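Long-range contact in carboxynorspermidine decarboxylase (Campylobacter jejuni subsp. jejuni 81116, PDB 3N29), which probably uses pyridoxal-5'-phosphate to decarboxylate carboxynorspermidine to norspermidine, the polyamine bound in this crystal: residues 315-327 and 350-362. Numbering follows the deposited sequence.
Sequences TSEVLNARILATR and LAGDVMGEYAFDK
Tyr358 packs against the loop that leads into strand 321-325, and its OH donates to a lone pair of Ser316 O at 2.7 Å, with that oxygen in the plane of the ring. The side chains of Val318 and Tyr358 cross at about a right angle, CG2 of Val318 3.4 Å from CE1 of Tyr358, while Ile323 runs alongside. Two residues on from Tyr358, Phe360 takes Ala321 CB over one face, 3.8 Å from the ring centroid, a CH-pi contact. Both rings get there with CG beside the backbone N (chi1 -59° and -64°), leaning toward the loop. The backbones pair antiparallel through Arg322 and Ala359, then slip at a classic beta bulge: Leu324 N (2.8 Å) and Ala325 N (3.3 Å) both donate to Glu357 O from the same face of its plane. Beyond the bulge, Arg327 stretches out past Val354; its NE donates to Gly352 O at 2.8 Å, and that oxygen lies close to the guanidinium plane. One water joins Thr315 OG1, Arg327 N and Met355 O. On the face bearing Ala325 and Ala359, Glu357 forms a salt bridge with Lys293, while Arg322 NE pairs with Glu339 and its NH2 bonds to Asp334 O. In the C-terminal sheet domain, strand 354-360 runs between 321-325 and 340-345, while Ser316 and Val318 pack on Phe372 of strand 369-372.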
ATOM      1  N   THR A 315       7.490 -11.814  -8.507  1.00 12.60           N
ATOM      2  CA  THR A 315       8.780 -11.183  -8.752  1.00 13.07           C
ATOM      3  C   THR A 315       8.748 -10.487 -10.090  1.00 13.09           C
ATOM      4  O   THR A 315       8.460 -11.106 -11.093  1.00 12.81           O
ATOM      5  CB  THR A 315       9.952 -12.253  -8.687  1.00 16.26           C
ATOM      6  OG1 THR A 315       9.902 -12.928  -7.434  1.00 13.31           O
ATOM      7  CG2 THR A 315      11.320 -11.640  -8.955  1.00 13.75           C
ATOM      8  N   SER A 316       9.093  -9.198 -10.114  1.00 14.26           N
ATOM      9  CA  SER A 316       9.169  -8.484 -11.377  1.00 14.26           C
ATOM     10  C   SER A 316      10.315  -8.933 -12.237  1.00 14.57           C
ATOM     11  O   SER A 316      11.416  -9.192 -11.741  1.00 14.26           O
ATOM     12  CB  SER A 316       9.275  -6.989 -11.117  1.00 14.51           C
ATOM     13  OG  SER A 316       9.254  -6.233 -12.334  1.00 16.01           O
ATOM     14  N   GLU A 317      10.068  -8.942 -13.546  1.00 12.84           N
ATOM     15  CA  GLU A 317      11.135  -9.102 -14.490  1.00 13.21           C
ATOM     16  C   GLU A 317      11.867  -7.765 -14.570  1.00 12.37           C
ATOM     17  O   GLU A 317      11.292  -6.670 -14.239  1.00 13.45           O
ATOM     18  CB  GLU A 317      10.605  -9.527 -15.872  1.00 12.55           C
ATOM     19  CG  GLU A 317       9.882 -10.887 -15.900  1.00 17.03           C
ATOM     20  CD  GLU A 317      10.789 -12.127 -15.845  1.00 25.49           C
ATOM     21  OE1 GLU A 317      12.075 -11.982 -15.910  1.00 25.19           O
ATOM     22  OE2 GLU A 317      10.202 -13.259 -15.739  1.00 26.58           O
ATOM     23  N   VAL A 318      13.140  -7.846 -14.925  1.00 11.52           N
ATOM     24  CA  VAL A 318      14.002  -6.692 -15.106  1.00 10.56           C
ATOM     25  C   VAL A 318      14.635  -6.743 -16.471  1.00 12.55           C
ATOM     26  O   VAL A 318      15.079  -7.849 -16.924  1.00 10.78           O
ATOM     27  CB  VAL A 318      15.088  -6.648 -14.012  1.00 10.80           C
ATOM     28  CG1 VAL A 318      16.224  -5.657 -14.343  1.00 11.33           C
ATOM     29  CG2 VAL A 318      14.421  -6.335 -12.650  1.00 10.90           C
ATOM     30  N   LEU A 319      14.614  -5.607 -17.157  1.00 12.17           N
ATOM     31  CA  LEU A 319      15.159  -5.540 -18.526  1.00 13.06           C
ATOM     32  C   LEU A 319      16.642  -5.960 -18.525  1.00 13.23           C
ATOM     33  O   LEU A 319      17.394  -5.513 -17.667  1.00 12.43           O
ATOM     34  CB  LEU A 319      15.041  -4.146 -19.055  1.00 14.57           C
ATOM     35  CG  LEU A 319      15.574  -3.835 -20.444  1.00 13.73           C
ATOM     36  CD1 LEU A 319      14.735  -4.476 -21.601  1.00 16.50           C
ATOM     37  CD2 LEU A 319      15.660  -2.289 -20.602  1.00 17.18           C
ATOM     38  N   ASN A 320      17.002  -6.850 -19.470  1.00 14.02           N
ATOM     39  CA  ASN A 320      18.348  -7.392 -19.643  1.00 15.76           C
ATOM     40  C   ASN A 320      18.825  -8.229 -18.486  1.00 16.08           C
ATOM     41  O   ASN A 320      19.998  -8.436 -18.350  1.00 16.05           O
ATOM     42  CB  ASN A 320      19.400  -6.295 -19.897  1.00 16.91           C
ATOM     43  CG  ASN A 320      19.094  -5.468 -21.118  1.00 20.15           C
ATOM     44  OD1 ASN A 320      18.678  -5.995 -22.139  1.00 18.54           O
ATOM     45  ND2 ASN A 320      19.230  -4.139 -20.997  1.00 22.74           N
ATOM     46  N   ALA A 321      17.928  -8.685 -17.624  1.00 15.89           N
ATOM     47  CA  ALA A 321      18.335  -9.559 -16.529  1.00 14.26           C
ATOM     48  C   ALA A 321      17.464 -10.793 -16.492  1.00 13.62           C
ATOM     49  O   ALA A 321      16.332 -10.810 -17.063  1.00 13.34           O
ATOM     50  CB  ALA A 321      18.283  -8.783 -15.167  1.00 13.96           C
ATOM     51  N   ARG A 322      17.928 -11.814 -15.773  1.00 13.17           N
ATOM     52  CA  ARG A 322      17.109 -12.996 -15.536  1.00 13.45           C
ATOM     53  C   ARG A 322      16.900 -13.165 -14.049  1.00 12.46           C
ATOM     54  O   ARG A 322      17.820 -12.991 -13.283  1.00 11.37           O
ATOM     55  CB  ARG A 322      17.731 -14.280 -16.104  1.00 14.29           C
ATOM     56  CG  ARG A 322      18.155 -14.191 -17.603  1.00 20.09           C
ATOM     57  CD  ARG A 322      18.734 -15.478 -18.247  1.00 19.40           C
ATOM     58  NE  ARG A 322      19.811 -16.008 -17.379  1.00 19.88           N
ATOM     59  CZ  ARG A 322      19.622 -16.884 -16.377  1.00 18.81           C
ATOM     60  NH1 ARG A 322      18.423 -17.419 -16.134  1.00 20.64           N
ATOM     61  NH2 ARG A 322      20.634 -17.237 -15.640  1.00 17.29           N
ATOM     62  N   ILE A 323      15.712 -13.582 -13.659  1.00 11.98           N
ATOM     63  CA  ILE A 323      15.430 -13.900 -12.221  1.00 11.71           C
ATOM     64  C   ILE A 323      16.162 -15.198 -11.846  1.00 11.38           C
ATOM     65  O   ILE A 323      15.968 -16.271 -12.487  1.00 11.44           O
ATOM     66  CB  ILE A 323      13.926 -14.029 -11.948  1.00 10.78           C
ATOM     67  CG1 ILE A 323      13.168 -12.720 -12.232  1.00 12.04           C
ATOM     68  CG2 ILE A 323      13.667 -14.628 -10.513  1.00 10.80           C
ATOM     69  CD1 ILE A 323      11.670 -12.945 -12.414  1.00 11.66           C
ATOM     70  N   LEU A 324      16.991 -15.124 -10.804  1.00 11.04           N
ATOM     71  CA  LEU A 324      17.646 -16.305 -10.215  1.00 11.76           C
ATOM     72  C   LEU A 324      16.875 -16.819  -8.978  1.00 11.51           C
ATOM     73  O   LEU A 324      16.802 -18.008  -8.797  1.00 10.77           O
ATOM     74  CB  LEU A 324      19.040 -15.981  -9.738  1.00 10.88           C
ATOM     75  CG  LEU A 324      19.998 -15.557 -10.872  1.00 14.92           C
ATOM     76  CD1 LEU A 324      21.261 -14.896 -10.251  1.00 12.76           C
ATOM     77  CD2 LEU A 324      20.395 -16.697 -11.805  1.00 16.12           C
ATOM     78  N   ALA A 325      16.302 -15.917  -8.162  1.00 11.68           N
ATOM     79  CA  ALA A 325      15.639 -16.298  -6.924  1.00 12.15           C
ATOM     80  C   ALA A 325      14.754 -15.164  -6.522  1.00 14.00           C
ATOM     81  O   ALA A 325      15.078 -13.990  -6.781  1.00 12.28           O
ATOM     82  CB  ALA A 325      16.618 -16.611  -5.806  1.00 12.15           C
ATOM     83  N   THR A 326      13.653 -15.530  -5.885  1.00 13.20           N
ATOM     84  CA  THR A 326      12.739 -14.547  -5.297  1.00 12.11           C
ATOM     85  C   THR A 326      13.160 -14.041  -3.959  1.00 13.12           C
ATOM     86  O   THR A 326      14.019 -14.608  -3.238  1.00 11.69           O
ATOM     87  CB  THR A 326      11.297 -15.160  -5.197  1.00 12.82           C
ATOM     88  OG1 THR A 326      11.244 -16.064  -4.114  1.00 14.12           O
ATOM     89  CG2 THR A 326      10.818 -15.890  -6.504  1.00 13.28           C
ATOM     90  N   ARG A 327      12.559 -12.916  -3.553  1.00 14.68           N
ATOM     91  CA  ARG A 327      12.716 -12.383  -2.188  1.00 15.97           C
ATOM     92  C   ARG A 327      12.414 -13.410  -1.144  1.00 16.86           C
ATOM     93  O   ARG A 327      13.011 -13.384  -0.046  1.00 16.40           O
ATOM     94  CB  ARG A 327      11.710 -11.210  -2.013  0.50 16.13           C
ATOM     95  CG  ARG A 327      11.549 -10.588  -0.642  0.50 15.00           C
ATOM     96  CD  ARG A 327      10.416  -9.577  -0.666  0.50 12.79           C
ATOM     97  NE  ARG A 327       9.953  -9.148   0.665  0.50 15.62           N
ATOM     98  CZ  ARG A 327       8.916  -9.655   1.296  0.50 14.49           C
ATOM     99  NH1 ARG A 327       8.242 -10.660   0.787  0.50 17.10           N
ATOM    100  NH2 ARG A 327       8.567  -9.180   2.445  0.50 16.91           N
ATOM    101  N   LEU A 350      13.000  -0.922   5.628  1.00 17.13           N
ATOM    102  CA  LEU A 350      12.520  -2.267   6.014  1.00 18.37           C
ATOM    103  C   LEU A 350      13.524  -3.296   5.574  1.00 18.91           C
ATOM    104  O   LEU A 350      14.036  -3.218   4.498  1.00 17.68           O
ATOM    105  CB  LEU A 350      11.201  -2.653   5.288  1.00 19.27           C
ATOM    106  CG  LEU A 350      10.005  -1.748   5.543  1.00 23.05           C
ATOM    107  CD1 LEU A 350       8.784  -2.164   4.613  1.00 27.90           C
ATOM    108  CD2 LEU A 350       9.678  -1.818   7.006  1.00 22.52           C
ATOM    109  N   ALA A 351      13.779  -4.284   6.402  1.00 19.46           N
ATOM    110  CA  ALA A 351      14.676  -5.408   6.025  1.00 20.05           C
ATOM    111  C   ALA A 351      14.252  -6.158   4.773  1.00 19.01           C
ATOM    112  O   ALA A 351      15.096  -6.562   3.948  1.00 21.92           O
ATOM    113  CB  ALA A 351      14.741  -6.371   7.206  1.00 20.48           C
ATOM    114  N   GLY A 352      12.957  -6.356   4.633  1.00 18.74           N
ATOM    115  CA  GLY A 352      12.349  -7.135   3.510  1.00 19.04           C
ATOM    116  C   GLY A 352      12.120  -6.392   2.217  1.00 17.92           C
ATOM    117  O   GLY A 352      11.408  -6.873   1.316  1.00 18.67           O
ATOM    118  N   ASP A 353      12.664  -5.196   2.113  1.00 17.02           N
ATOM    119  CA  ASP A 353      12.498  -4.400   0.844  1.00 15.53           C
ATOM    120  C   ASP A 353      13.544  -4.881  -0.128  1.00 14.88           C
ATOM    121  O   ASP A 353      14.545  -4.221  -0.355  1.00 12.16           O
ATOM    122  CB  ASP A 353      12.625  -2.901   1.100  1.00 15.90           C
ATOM    123  CG  ASP A 353      12.052  -2.017  -0.062  1.00 17.39           C
ATOM    124  OD1 ASP A 353      11.781  -2.584  -1.130  1.00 18.55           O
ATOM    125  OD2 ASP A 353      11.938  -0.754   0.108  1.00 17.19           O
ATOM    126  N   VAL A 354      13.248  -6.045  -0.717  1.00 13.75           N
ATOM    127  CA  VAL A 354      14.124  -6.780  -1.607  1.00 14.47           C
ATOM    128  C   VAL A 354      13.234  -7.154  -2.835  1.00 15.10           C
ATOM    129  O   VAL A 354      12.144  -7.748  -2.686  1.00 15.12           O
ATOM    130  CB  VAL A 354      14.654  -8.062  -0.899  1.00 14.62           C
ATOM    131  CG1 VAL A 354      15.346  -9.042  -1.881  1.00 15.70           C
ATOM    132  CG2 VAL A 354      15.544  -7.641   0.326  1.00 15.40           C
ATOM    133  N   MET A 355      13.735  -6.897  -4.037  1.00 15.29           N
ATOM    134  CA  MET A 355      12.989  -7.277  -5.226  1.00 15.04           C
ATOM    135  C   MET A 355      13.218  -8.739  -5.659  1.00 15.58           C
ATOM    136  O   MET A 355      12.323  -9.355  -6.263  1.00 15.48           O
ATOM    137  CB  MET A 355      13.302  -6.350  -6.376  1.00 14.61           C
ATOM    138  CG  MET A 355      12.813  -4.905  -6.217  1.00 17.46           C
ATOM    139  SD  MET A 355      13.682  -3.862  -4.862  1.00 15.03           S
ATOM    140  CE  MET A 355      13.060  -2.142  -5.378  1.00 17.96           C
ATOM    141  N   GLY A 356      14.421  -9.268  -5.386  1.00 14.23           N
ATOM    142  CA  GLY A 356      14.836 -10.591  -5.791  1.00 14.07           C
ATOM    143  C   GLY A 356      16.303 -10.620  -6.175  1.00 14.32           C
ATOM    144  O   GLY A 356      17.008  -9.610  -6.024  1.00 14.10           O
ATOM    145  N   GLU A 357      16.808 -11.789  -6.621  1.00 13.74           N
ATOM    146  CA  GLU A 357      18.178 -11.945  -7.051  1.00 13.33           C
ATOM    147  C   GLU A 357      18.169 -12.139  -8.565  1.00 13.39           C
ATOM    148  O   GLU A 357      17.366 -12.936  -9.060  1.00 13.06           O
ATOM    149  CB  GLU A 357      18.795 -13.204  -6.417  1.00 13.86           C
ATOM    150  CG  GLU A 357      20.242 -13.263  -6.617  1.00 15.45           C
ATOM    151  CD  GLU A 357      20.870 -14.602  -6.137  1.00 22.22           C
ATOM    152  OE1 GLU A 357      22.052 -14.887  -6.529  1.00 24.50           O
ATOM    153  OE2 GLU A 357      20.162 -15.365  -5.439  1.00 25.61           O
ATOM    154  N   TYR A 358      18.964 -11.348  -9.282  1.00 12.45           N
ATOM    155  CA  TYR A 358      18.921 -11.334 -10.730  1.00 13.11           C
ATOM    156  C   TYR A 358      20.324 -11.443 -11.311  1.00 13.25           C
ATOM    157  O   TYR A 358      21.331 -11.020 -10.673  1.00 12.00           O
ATOM    158  CB  TYR A 358      18.308 -10.006 -11.221  1.00 12.53           C
ATOM    159  CG  TYR A 358      16.894  -9.668 -10.768  1.00 12.69           C
ATOM    160  CD1 TYR A 358      15.827  -9.795 -11.630  1.00 11.89           C
ATOM    161  CD2 TYR A 358      16.628  -9.205  -9.463  1.00 11.31           C
ATOM    162  CE1 TYR A 358      14.540  -9.463 -11.239  1.00 13.41           C
ATOM    163  CE2 TYR A 358      15.292  -8.865  -9.057  1.00 13.89           C
ATOM    164  CZ  TYR A 358      14.269  -9.001  -9.950  1.00 13.06           C
ATOM    165  OH  TYR A 358      12.989  -8.646  -9.578  1.00 13.80           O
ATOM    166  N   ALA A 359      20.380 -12.000 -12.521  1.00 12.98           N
ATOM    167  CA  ALA A 359      21.580 -12.237 -13.240  1.00 13.25           C
ATOM    168  C   ALA A 359      21.621 -11.211 -14.358  1.00 14.03           C
ATOM    169  O   ALA A 359      20.620 -11.085 -15.103  1.00 12.79           O
ATOM    170  CB  ALA A 359      21.569 -13.620 -13.866  1.00 13.12           C
ATOM    171  N   PHE A 360      22.765 -10.526 -14.452  1.00 12.92           N
ATOM    172  CA  PHE A 360      23.065  -9.564 -15.518  1.00 15.66           C
ATOM    173  C   PHE A 360      24.283 -10.029 -16.345  1.00 16.27           C
ATOM    174  O   PHE A 360      25.099 -10.823 -15.840  1.00 16.56           O
ATOM    175  CB  PHE A 360      23.364  -8.182 -14.907  1.00 15.25           C
ATOM    176  CG  PHE A 360      22.200  -7.554 -14.174  1.00 16.64           C
ATOM    177  CD1 PHE A 360      21.393  -6.596 -14.799  1.00 17.01           C
ATOM    178  CD2 PHE A 360      21.922  -7.878 -12.852  1.00 16.73           C
ATOM    179  CE1 PHE A 360      20.348  -5.963 -14.122  1.00 17.81           C
ATOM    180  CE2 PHE A 360      20.851  -7.281 -12.192  1.00 15.92           C
ATOM    181  CZ  PHE A 360      20.058  -6.345 -12.814  1.00 17.27           C
ATOM    182  N   ASP A 361      24.397  -9.515 -17.585  1.00 17.80           N
ATOM    183  CA  ASP A 361      25.551  -9.748 -18.492  1.00 19.84           C
ATOM    184  C   ASP A 361      26.808  -8.963 -18.163  1.00 20.05           C
ATOM    185  O   ASP A 361      27.869  -9.238 -18.721  1.00 20.51           O
ATOM    186  CB  ASP A 361      25.207  -9.261 -19.902  1.00 21.45           C
ATOM    187  CG  ASP A 361      24.340 -10.210 -20.632  1.00 26.62           C
ATOM    188  OD1 ASP A 361      23.922 -11.229 -20.039  1.00 34.43           O
ATOM    189  OD2 ASP A 361      24.097  -9.960 -21.830  1.00 33.30           O
ATOM    190  N   LYS A 362      26.687  -7.939 -17.336  1.00 20.12           N
ATOM    191  CA  LYS A 362      27.857  -7.149 -16.935  1.00 21.16           C
ATOM    192  C   LYS A 362      27.667  -6.624 -15.521  1.00 19.53           C
ATOM    193  O   LYS A 362      26.545  -6.649 -15.011  1.00 19.71           O
ATOM    194  CB  LYS A 362      28.038  -5.987 -17.915  1.00 21.81           C
ATOM    195  CG  LYS A 362      26.752  -5.270 -18.219  1.00 26.89           C
ATOM    196  CD  LYS A 362      26.990  -3.843 -18.810  1.00 31.65           C
ATOM    197  CE  LYS A 362      25.786  -2.927 -18.472  1.00 34.45           C
ATOM    198  NZ  LYS A 362      26.053  -1.472 -18.817  1.00 36.68           N
TER
HETATM  199  O   HOH W   1      10.971 -11.607  -5.433  1.00 17.73           O
HETATM  200  O   HOH W   2      10.210  -8.131  -7.709  1.00 13.10           O
HETATM  201  O   HOH W   3      22.495  -7.679 -18.531  1.00 18.12           O